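Local coordinates for protein sulfate transporter 4.1, chloroplastic (Arabidopsis thaliana, PDB 7LHV) that cotransports protons and sulfate across a membrane as an SLC26/SulP-family secondary active transporter and may help regulate sulfate assimilation, at residues P499-L504 with S543-R548; V531-P536 with S577-I582. All coordinates share one frame; numbering follows the deposited sequence.

Beyond the last long membrane-domain helix, 477-496, the chain enters the short strand 501-504, turns back through strand 527-533, and runs on into helix 542-560. There contact 1 closes its loop, packing residues 543-548 against 499-504. Contact 2 opens inside that loop, at the end of strand 527-533, and closes beyond it at residues 577-582, after strand 569-575, so the two cross along the chain instead of nesting. Contact 1 ties strand 501-504, outermost in the sheet within this chain, to a helix on one side of the STAS sheet, whereas contact 2 joins two loops at its end. They meet where the antiparallel strands pair, through Ala502 O and Arg532 N, and where His500 reaches Asp534.

Contact 1: residues P499-L504 with S543-R548; sequences PHIAVL and SYIKDR
The end of Ile501 is a knob that drops among three helix residues, Tyr544, Ile545 and Arg548. Its CD1 lies 3.7 Å from Arg548 CB and 4.1 Å from Ile545 CG1, with Tyr544 CE2 closing the third side. Ile501 reaches this hollow because CG1 stands beside the backbone N and the branch then runs on extended (chi2 174°). The other branch, CG2, lies over one face of the Arg548 guanidinium, towards its rim. Pro499 makes a second, flatter bump: its CD rests 3.4 Å from Tyr544 CD2, and its CG touches Ile545 CG1 at 4.1 Å. Arg548 CG lies over one face of the Tyr544 ring, and the bends at chi2 and chi3 turn the guanidinium back so that NH1 gives a hydrogen bond of 3.0 Å to Tyr544 OH, which lies in the guanidinium plane; the phenol and the arginine brace each other as one wall of the hollow. No hydrogen bond crosses between the segments; they meet by side-chain packing. Strand 501-504 borders the STAS sheet within this chain, and the neighbouring strand 527-533 continues the apolar layer, with Val531 against Ile501 and Ile533 against Ile545 of helix 542-560.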
ATOM      1  N   PRO A 499       0.926  -5.242  15.544  1.00 51.67           N
ATOM      2  CA  PRO A 499       2.143  -5.838  16.097  1.00 51.67           C
ATOM      3  C   PRO A 499       1.841  -6.676  17.328  1.00 51.67           C
ATOM      4  O   PRO A 499       0.838  -6.489  18.018  1.00 51.67           O
ATOM      5  CB  PRO A 499       3.002  -4.624  16.451  1.00 51.67           C
ATOM      6  CG  PRO A 499       2.017  -3.563  16.736  1.00 51.67           C
ATOM      7  CD  PRO A 499       0.876  -3.790  15.785  1.00 51.67           C
ATOM      8  N   HIS A 500       2.736  -7.620  17.595  1.00 60.29           N
ATOM      9  CA  HIS A 500       2.592  -8.491  18.752  1.00 60.29           C
ATOM     10  C   HIS A 500       3.127  -7.792  19.992  1.00 60.29           C
ATOM     11  O   HIS A 500       4.239  -7.258  19.985  1.00 60.29           O
ATOM     12  CB  HIS A 500       3.326  -9.810  18.525  1.00 60.29           C
ATOM     13  CG  HIS A 500       3.079 -10.829  19.593  1.00 60.29           C
ATOM     14  ND1 HIS A 500       4.050 -11.220  20.489  1.00 60.29           N
ATOM     15  CD2 HIS A 500       1.969 -11.539  19.906  1.00 60.29           C
ATOM     16  CE1 HIS A 500       3.550 -12.126  21.309  1.00 60.29           C
ATOM     17  NE2 HIS A 500       2.290 -12.338  20.978  1.00 60.29           N
ATOM     18  N   ILE A 501       2.328  -7.789  21.054  1.00 60.11           N
ATOM     19  CA  ILE A 501       2.695  -7.187  22.328  1.00 60.11           C
ATOM     20  C   ILE A 501       2.563  -8.254  23.405  1.00 60.11           C
ATOM     21  O   ILE A 501       1.518  -8.901  23.517  1.00 60.11           O
ATOM     22  CB  ILE A 501       1.818  -5.963  22.645  1.00 60.11           C
ATOM     23  CG1 ILE A 501       2.236  -4.777  21.778  1.00 60.11           C
ATOM     24  CG2 ILE A 501       1.898  -5.615  24.114  1.00 60.11           C
ATOM     25  CD1 ILE A 501       1.342  -3.576  21.919  1.00 60.11           C
ATOM     26  N   ALA A 502       3.617  -8.432  24.194  1.00 63.36           N
ATOM     27  CA  ALA A 502       3.698  -9.523  25.150  1.00 63.36           C
ATOM     28  C   ALA A 502       3.658  -8.995  26.577  1.00 63.36           C
ATOM     29  O   ALA A 502       4.367  -8.044  26.918  1.00 63.36           O
ATOM     30  CB  ALA A 502       4.976 -10.338  24.943  1.00 63.36           C
ATOM     31  N   VAL A 503       2.830  -9.624  27.408  1.00 67.03           N
ATOM     32  CA  VAL A 503       2.763  -9.315  28.831  1.00 67.03           C
ATOM     33  C   VAL A 503       3.702 -10.288  29.535  1.00 67.03           C
ATOM     34  O   VAL A 503       3.404 -11.474  29.670  1.00 67.03           O
ATOM     35  CB  VAL A 503       1.334  -9.413  29.367  1.00 67.03           C
ATOM     36  CG1 VAL A 503       1.319  -9.195  30.869  1.00 67.03           C
ATOM     37  CG2 VAL A 503       0.441  -8.403  28.670  1.00 67.03           C
ATOM     38  N   LEU A 504       4.843  -9.780  29.984  1.00 66.05           N
ATOM     39  CA  LEU A 504       5.873 -10.632  30.559  1.00 66.05           C
ATOM     40  C   LEU A 504       5.542 -11.009  31.997  1.00 66.05           C
ATOM     41  O   LEU A 504       4.888 -10.262  32.727  1.00 66.05           O
ATOM     42  CB  LEU A 504       7.233  -9.937  30.517  1.00 66.05           C
ATOM     43  CG  LEU A 504       7.962  -9.925  29.179  1.00 66.05           C
ATOM     44  CD1 LEU A 504       7.274  -8.996  28.237  1.00 66.05           C
ATOM     45  CD2 LEU A 504       9.396  -9.486  29.383  1.00 66.05           C
ATOM     46  N   SER A 543      -0.945   3.397  16.422  1.00 56.26           N
ATOM     47  CA  SER A 543      -2.316   3.428  16.924  1.00 56.26           C
ATOM     48  C   SER A 543      -2.651   2.167  17.711  1.00 56.26           C
ATOM     49  O   SER A 543      -3.270   2.242  18.782  1.00 56.26           O
ATOM     50  CB  SER A 543      -3.290   3.611  15.762  1.00 56.26           C
ATOM     51  OG  SER A 543      -3.031   4.821  15.075  1.00 56.26           O
ATOM     52  N   TYR A 544      -2.255   1.001  17.199  1.00 53.96           N
ATOM     53  CA  TYR A 544      -2.513  -0.244  17.913  1.00 53.96           C
ATOM     54  C   TYR A 544      -1.788  -0.267  19.251  1.00 53.96           C
ATOM     55  O   TYR A 544      -2.345  -0.713  20.260  1.00 53.96           O
ATOM     56  CB  TYR A 544      -2.095  -1.436  17.055  1.00 53.96           C
ATOM     57  CG  TYR A 544      -2.324  -2.781  17.705  1.00 53.96           C
ATOM     58  CD1 TYR A 544      -3.549  -3.424  17.612  1.00 53.96           C
ATOM     59  CD2 TYR A 544      -1.311  -3.412  18.411  1.00 53.96           C
ATOM     60  CE1 TYR A 544      -3.757  -4.652  18.204  1.00 53.96           C
ATOM     61  CE2 TYR A 544      -1.508  -4.639  19.004  1.00 53.96           C
ATOM     62  CZ  TYR A 544      -2.731  -5.254  18.900  1.00 53.96           C
ATOM     63  OH  TYR A 544      -2.926  -6.479  19.494  1.00 53.96           O
ATOM     64  N   ILE A 545      -0.542   0.204  19.276  1.00 54.03           N
ATOM     65  CA  ILE A 545       0.214   0.233  20.523  1.00 54.03           C
ATOM     66  C   ILE A 545      -0.429   1.197  21.510  1.00 54.03           C
ATOM     67  O   ILE A 545      -0.511   0.916  22.713  1.00 54.03           O
ATOM     68  CB  ILE A 545       1.684   0.587  20.245  1.00 54.03           C
ATOM     69  CG1 ILE A 545       2.337  -0.519  19.417  1.00 54.03           C
ATOM     70  CG2 ILE A 545       2.441   0.788  21.541  1.00 54.03           C
ATOM     71  CD1 ILE A 545       3.592  -0.094  18.714  1.00 54.03           C
ATOM     72  N   LYS A 546      -0.904   2.345  21.020  1.00 57.85           N
ATOM     73  CA  LYS A 546      -1.595   3.287  21.893  1.00 57.85           C
ATOM     74  C   LYS A 546      -2.845   2.663  22.495  1.00 57.85           C
ATOM     75  O   LYS A 546      -3.104   2.814  23.694  1.00 57.85           O
ATOM     76  CB  LYS A 546      -1.949   4.558  21.124  1.00 57.85           C
ATOM     77  CG  LYS A 546      -0.871   5.623  21.169  1.00 57.85           C
ATOM     78  CD  LYS A 546      -1.411   6.990  20.784  1.00 57.85           C
ATOM     79  CE  LYS A 546      -1.874   7.018  19.340  1.00 57.85           C
ATOM     80  NZ  LYS A 546      -1.666   8.355  18.723  1.00 57.85           N
ATOM     81  N   ASP A 547      -3.628   1.947  21.684  1.00 56.93           N
ATOM     82  CA  ASP A 547      -4.830   1.298  22.204  1.00 56.93           C
ATOM     83  C   ASP A 547      -4.485   0.227  23.233  1.00 56.93           C
ATOM     84  O   ASP A 547      -5.140   0.118  24.281  1.00 56.93           O
ATOM     85  CB  ASP A 547      -5.630   0.689  21.056  1.00 56.93           C
ATOM     86  CG  ASP A 547      -6.120   1.729  20.073  1.00 56.93           C
ATOM     87  OD1 ASP A 547      -5.730   2.907  20.210  1.00 56.93           O
ATOM     88  OD2 ASP A 547      -6.893   1.368  19.161  1.00 56.93           O
ATOM     89  N   ARG A 548      -3.457  -0.577  22.951  1.00 61.98           N
ATOM     90  CA  ARG A 548      -3.062  -1.629  23.883  1.00 61.98           C
ATOM     91  C   ARG A 548      -2.582  -1.048  25.203  1.00 61.98           C
ATOM     92  O   ARG A 548      -2.844  -1.616  26.269  1.00 61.98           O
ATOM     93  CB  ARG A 548      -1.982  -2.508  23.258  1.00 61.98           C
ATOM     94  CG  ARG A 548      -2.481  -3.385  22.129  1.00 61.98           C
ATOM     95  CD  ARG A 548      -3.488  -4.393  22.647  1.00 61.98           C
ATOM     96  NE  ARG A 548      -2.945  -5.182  23.745  1.00 61.98           N
ATOM     97  CZ  ARG A 548      -2.295  -6.329  23.598  1.00 61.98           C
ATOM     98  NH1 ARG A 548      -2.099  -6.863  22.404  1.00 61.98           N
ATOM     99  NH2 ARG A 548      -1.831  -6.954  24.676  1.00 61.98           N
TER

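Contact 2: residues V531-P536 with S577-I582; sequences VRIDSP and SPVTHI
Asp534 OD2 is gripped by two donors, Arg532 NH2 and His500 ND1, while OD1 of the same carboxylate borders Pro578 CG at 3.9 Å. The bond from Arg532 NH2 to OD2 is long, 3.3 Å, but nearly straight at 167°, and arrives on the syn side with the oxygen in the guanidinium plane. With CG opposite the backbone N (chi1 -174°) and the chain bent at chi3, Arg532 turns its charged end to Asp534 and its aliphatic part to Pro578, whose CG sits 3.6 Å from Arg532 CG; the two side chains cross at about a right angle. A leucine in place of Arg532 would probably leave the Asp534 carboxylate without its salt-bridge partner and freer to turn. Strands 527-533 and 569-575 are parallel neighbours joined through helix 542-560, a beta-alpha-beta crossover of the STAS domain, and the loops leaving their C-terminal ends meet here. Next along the loop, Val579 CG2 nests 3.5 Å from Ser535 O and 4.0 Å from Ile533 CB. Farther along, Pro536 CB lies over one face of the His581 ring, a CH-pi contact 3.7 Å from the centroid and 19° off the normal. Glu495 of the second subunit packs on both Pro536 and His581.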
ATOM      1  N   VAL A 531       5.297  -4.872  29.826  1.00 58.97           N
ATOM      2  CA  VAL A 531       4.846  -4.966  28.444  1.00 58.97           C
ATOM      3  C   VAL A 531       6.056  -4.866  27.528  1.00 58.97           C
ATOM      4  O   VAL A 531       6.890  -3.971  27.690  1.00 58.97           O
ATOM      5  CB  VAL A 531       3.817  -3.869  28.114  1.00 58.97           C
ATOM      6  CG1 VAL A 531       3.613  -3.763  26.619  1.00 58.97           C
ATOM      7  CG2 VAL A 531       2.505  -4.164  28.803  1.00 58.97           C
ATOM      8  N   ARG A 532       6.148  -5.782  26.568  1.00 60.15           N
ATOM      9  CA  ARG A 532       7.202  -5.777  25.565  1.00 60.15           C
ATOM     10  C   ARG A 532       6.574  -5.643  24.188  1.00 60.15           C
ATOM     11  O   ARG A 532       5.671  -6.410  23.837  1.00 60.15           O
ATOM     12  CB  ARG A 532       8.038  -7.052  25.638  1.00 60.15           C
ATOM     13  CG  ARG A 532       9.245  -7.090  24.739  1.00 60.15           C
ATOM     14  CD  ARG A 532       9.867  -8.472  24.759  1.00 60.15           C
ATOM     15  NE  ARG A 532       8.982  -9.462  24.156  1.00 60.15           N
ATOM     16  CZ  ARG A 532       8.928 -10.737  24.517  1.00 60.15           C
ATOM     17  NH1 ARG A 532       9.706 -11.219  25.471  1.00 60.15           N
ATOM     18  NH2 ARG A 532       8.071 -11.546  23.902  1.00 60.15           N
ATOM     19  N   ILE A 533       7.046  -4.671  23.416  1.00 57.03           N
ATOM     20  CA  ILE A 533       6.582  -4.467  22.051  1.00 57.03           C
ATOM     21  C   ILE A 533       7.531  -5.219  21.127  1.00 57.03           C
ATOM     22  O   ILE A 533       8.661  -4.784  20.901  1.00 57.03           O
ATOM     23  CB  ILE A 533       6.514  -2.980  21.692  1.00 57.03           C
ATOM     24  CG1 ILE A 533       5.521  -2.254  22.601  1.00 57.03           C
ATOM     25  CG2 ILE A 533       6.129  -2.804  20.236  1.00 57.03           C
ATOM     26  CD1 ILE A 533       6.173  -1.454  23.702  1.00 57.03           C
ATOM     27  N   ASP A 534       7.070  -6.343  20.584  1.00 56.87           N
ATOM     28  CA  ASP A 534       7.926  -7.197  19.771  1.00 56.87           C
ATOM     29  C   ASP A 534       8.026  -6.696  18.337  1.00 56.87           C
ATOM     30  O   ASP A 534       7.818  -7.469  17.396  1.00 56.87           O
ATOM     31  CB  ASP A 534       7.403  -8.634  19.780  1.00 56.87           C
ATOM     32  CG  ASP A 534       7.428  -9.257  21.157  1.00 56.87           C
ATOM     33  OD1 ASP A 534       8.417  -9.046  21.888  1.00 56.87           O
ATOM     34  OD2 ASP A 534       6.461  -9.961  21.514  1.00 56.87           O
ATOM     35  N   SER A 535       8.365  -5.419  18.159  1.00 53.21           N
ATOM     36  CA  SER A 535       8.482  -4.819  16.836  1.00 53.21           C
ATOM     37  C   SER A 535       9.007  -3.395  16.947  1.00 53.21           C
ATOM     38  O   SER A 535       8.853  -2.760  17.997  1.00 53.21           O
ATOM     39  CB  SER A 535       7.133  -4.813  16.119  1.00 53.21           C
ATOM     40  OG  SER A 535       6.124  -4.274  16.952  1.00 53.21           O
ATOM     41  N   PRO A 536       9.635  -2.861  15.902  1.00 50.56           N
ATOM     42  CA  PRO A 536       9.929  -1.427  15.886  1.00 50.56           C
ATOM     43  C   PRO A 536       8.643  -0.619  15.858  1.00 50.56           C
ATOM     44  O   PRO A 536       7.641  -1.026  15.267  1.00 50.56           O
ATOM     45  CB  PRO A 536      10.735  -1.242  14.596  1.00 50.56           C
ATOM     46  CG  PRO A 536      10.365  -2.402  13.754  1.00 50.56           C
ATOM     47  CD  PRO A 536      10.135  -3.536  14.695  1.00 50.56           C
ATOM     48  N   SER A 577      13.656  -3.677  24.334  1.00 59.55           N
ATOM     49  CA  SER A 577      14.776  -4.402  23.741  1.00 59.55           C
ATOM     50  C   SER A 577      14.502  -4.890  22.321  1.00 59.55           C
ATOM     51  O   SER A 577      15.399  -4.740  21.472  1.00 59.55           O
ATOM     52  CB  SER A 577      15.205  -5.552  24.664  1.00 59.55           C
ATOM     53  OG  SER A 577      14.134  -6.411  25.002  1.00 59.55           O
ATOM     54  N   PRO A 578      13.341  -5.466  21.979  1.00 55.47           N
ATOM     55  CA  PRO A 578      13.107  -5.834  20.578  1.00 55.47           C
ATOM     56  C   PRO A 578      12.742  -4.663  19.689  1.00 55.47           C
ATOM     57  O   PRO A 578      12.691  -4.835  18.464  1.00 55.47           O
ATOM     58  CB  PRO A 578      11.947  -6.828  20.673  1.00 55.47           C
ATOM     59  CG  PRO A 578      11.193  -6.375  21.829  1.00 55.47           C
ATOM     60  CD  PRO A 578      12.194  -5.857  22.818  1.00 55.47           C
ATOM     61  N   VAL A 579      12.485  -3.485  20.255  1.00 53.72           N
ATOM     62  CA  VAL A 579      12.151  -2.300  19.470  1.00 53.72           C
ATOM     63  C   VAL A 579      13.441  -1.814  18.820  1.00 53.72           C
ATOM     64  O   VAL A 579      14.286  -1.200  19.472  1.00 53.72           O
ATOM     65  CB  VAL A 579      11.501  -1.212  20.325  1.00 53.72           C
ATOM     66  CG1 VAL A 579      11.103  -0.039  19.460  1.00 53.72           C
ATOM     67  CG2 VAL A 579      10.294  -1.763  21.053  1.00 53.72           C
ATOM     68  N   THR A 580      13.598  -2.095  17.526  1.00 56.67           N
ATOM     69  CA  THR A 580      14.832  -1.735  16.838  1.00 56.67           C
ATOM     70  C   THR A 580      14.990  -0.224  16.731  1.00 56.67           C
ATOM     71  O   THR A 580      16.082   0.309  16.954  1.00 56.67           O
ATOM     72  CB  THR A 580      14.863  -2.379  15.455  1.00 56.67           C
ATOM     73  OG1 THR A 580      14.797  -3.803  15.590  1.00 56.67           O
ATOM     74  CG2 THR A 580      16.145  -2.013  14.730  1.00 56.67           C
ATOM     75  N   HIS A 581      13.911   0.485  16.400  1.00 55.60           N
ATOM     76  CA  HIS A 581      13.976   1.926  16.216  1.00 55.60           C
ATOM     77  C   HIS A 581      12.599   2.519  16.471  1.00 55.60           C
ATOM     78  O   HIS A 581      11.584   1.823  16.409  1.00 55.60           O
ATOM     79  CB  HIS A 581      14.463   2.287  14.812  1.00 55.60           C
ATOM     80  CG  HIS A 581      13.764   1.535  13.722  1.00 55.60           C
ATOM     81  ND1 HIS A 581      12.497   1.863  13.288  1.00 55.60           N
ATOM     82  CD2 HIS A 581      14.153   0.475  12.977  1.00 55.60           C
ATOM     83  CE1 HIS A 581      12.136   1.035  12.325  1.00 55.60           C
ATOM     84  NE2 HIS A 581      13.123   0.182  12.117  1.00 55.60           N
ATOM     85  N   ILE A 582      12.579   3.819  16.760  1.00 57.02           N
ATOM     86  CA  ILE A 582      11.341   4.564  16.949  1.00 57.02           C
ATOM     87  C   ILE A 582      11.439   5.887  16.206  1.00 57.02           C
ATOM     88  O   ILE A 582      12.516   6.480  16.091  1.00 57.02           O
ATOM     89  CB  ILE A 582      11.019   4.803  18.441  1.00 57.02           C
ATOM     90  CG1 ILE A 582      12.172   5.514  19.143  1.00 57.02           C
ATOM     91  CG2 ILE A 582      10.690   3.504  19.139  1.00 57.02           C
ATOM     92  CD1 ILE A 582      11.887   5.819  20.591  1.00 57.02           C
TER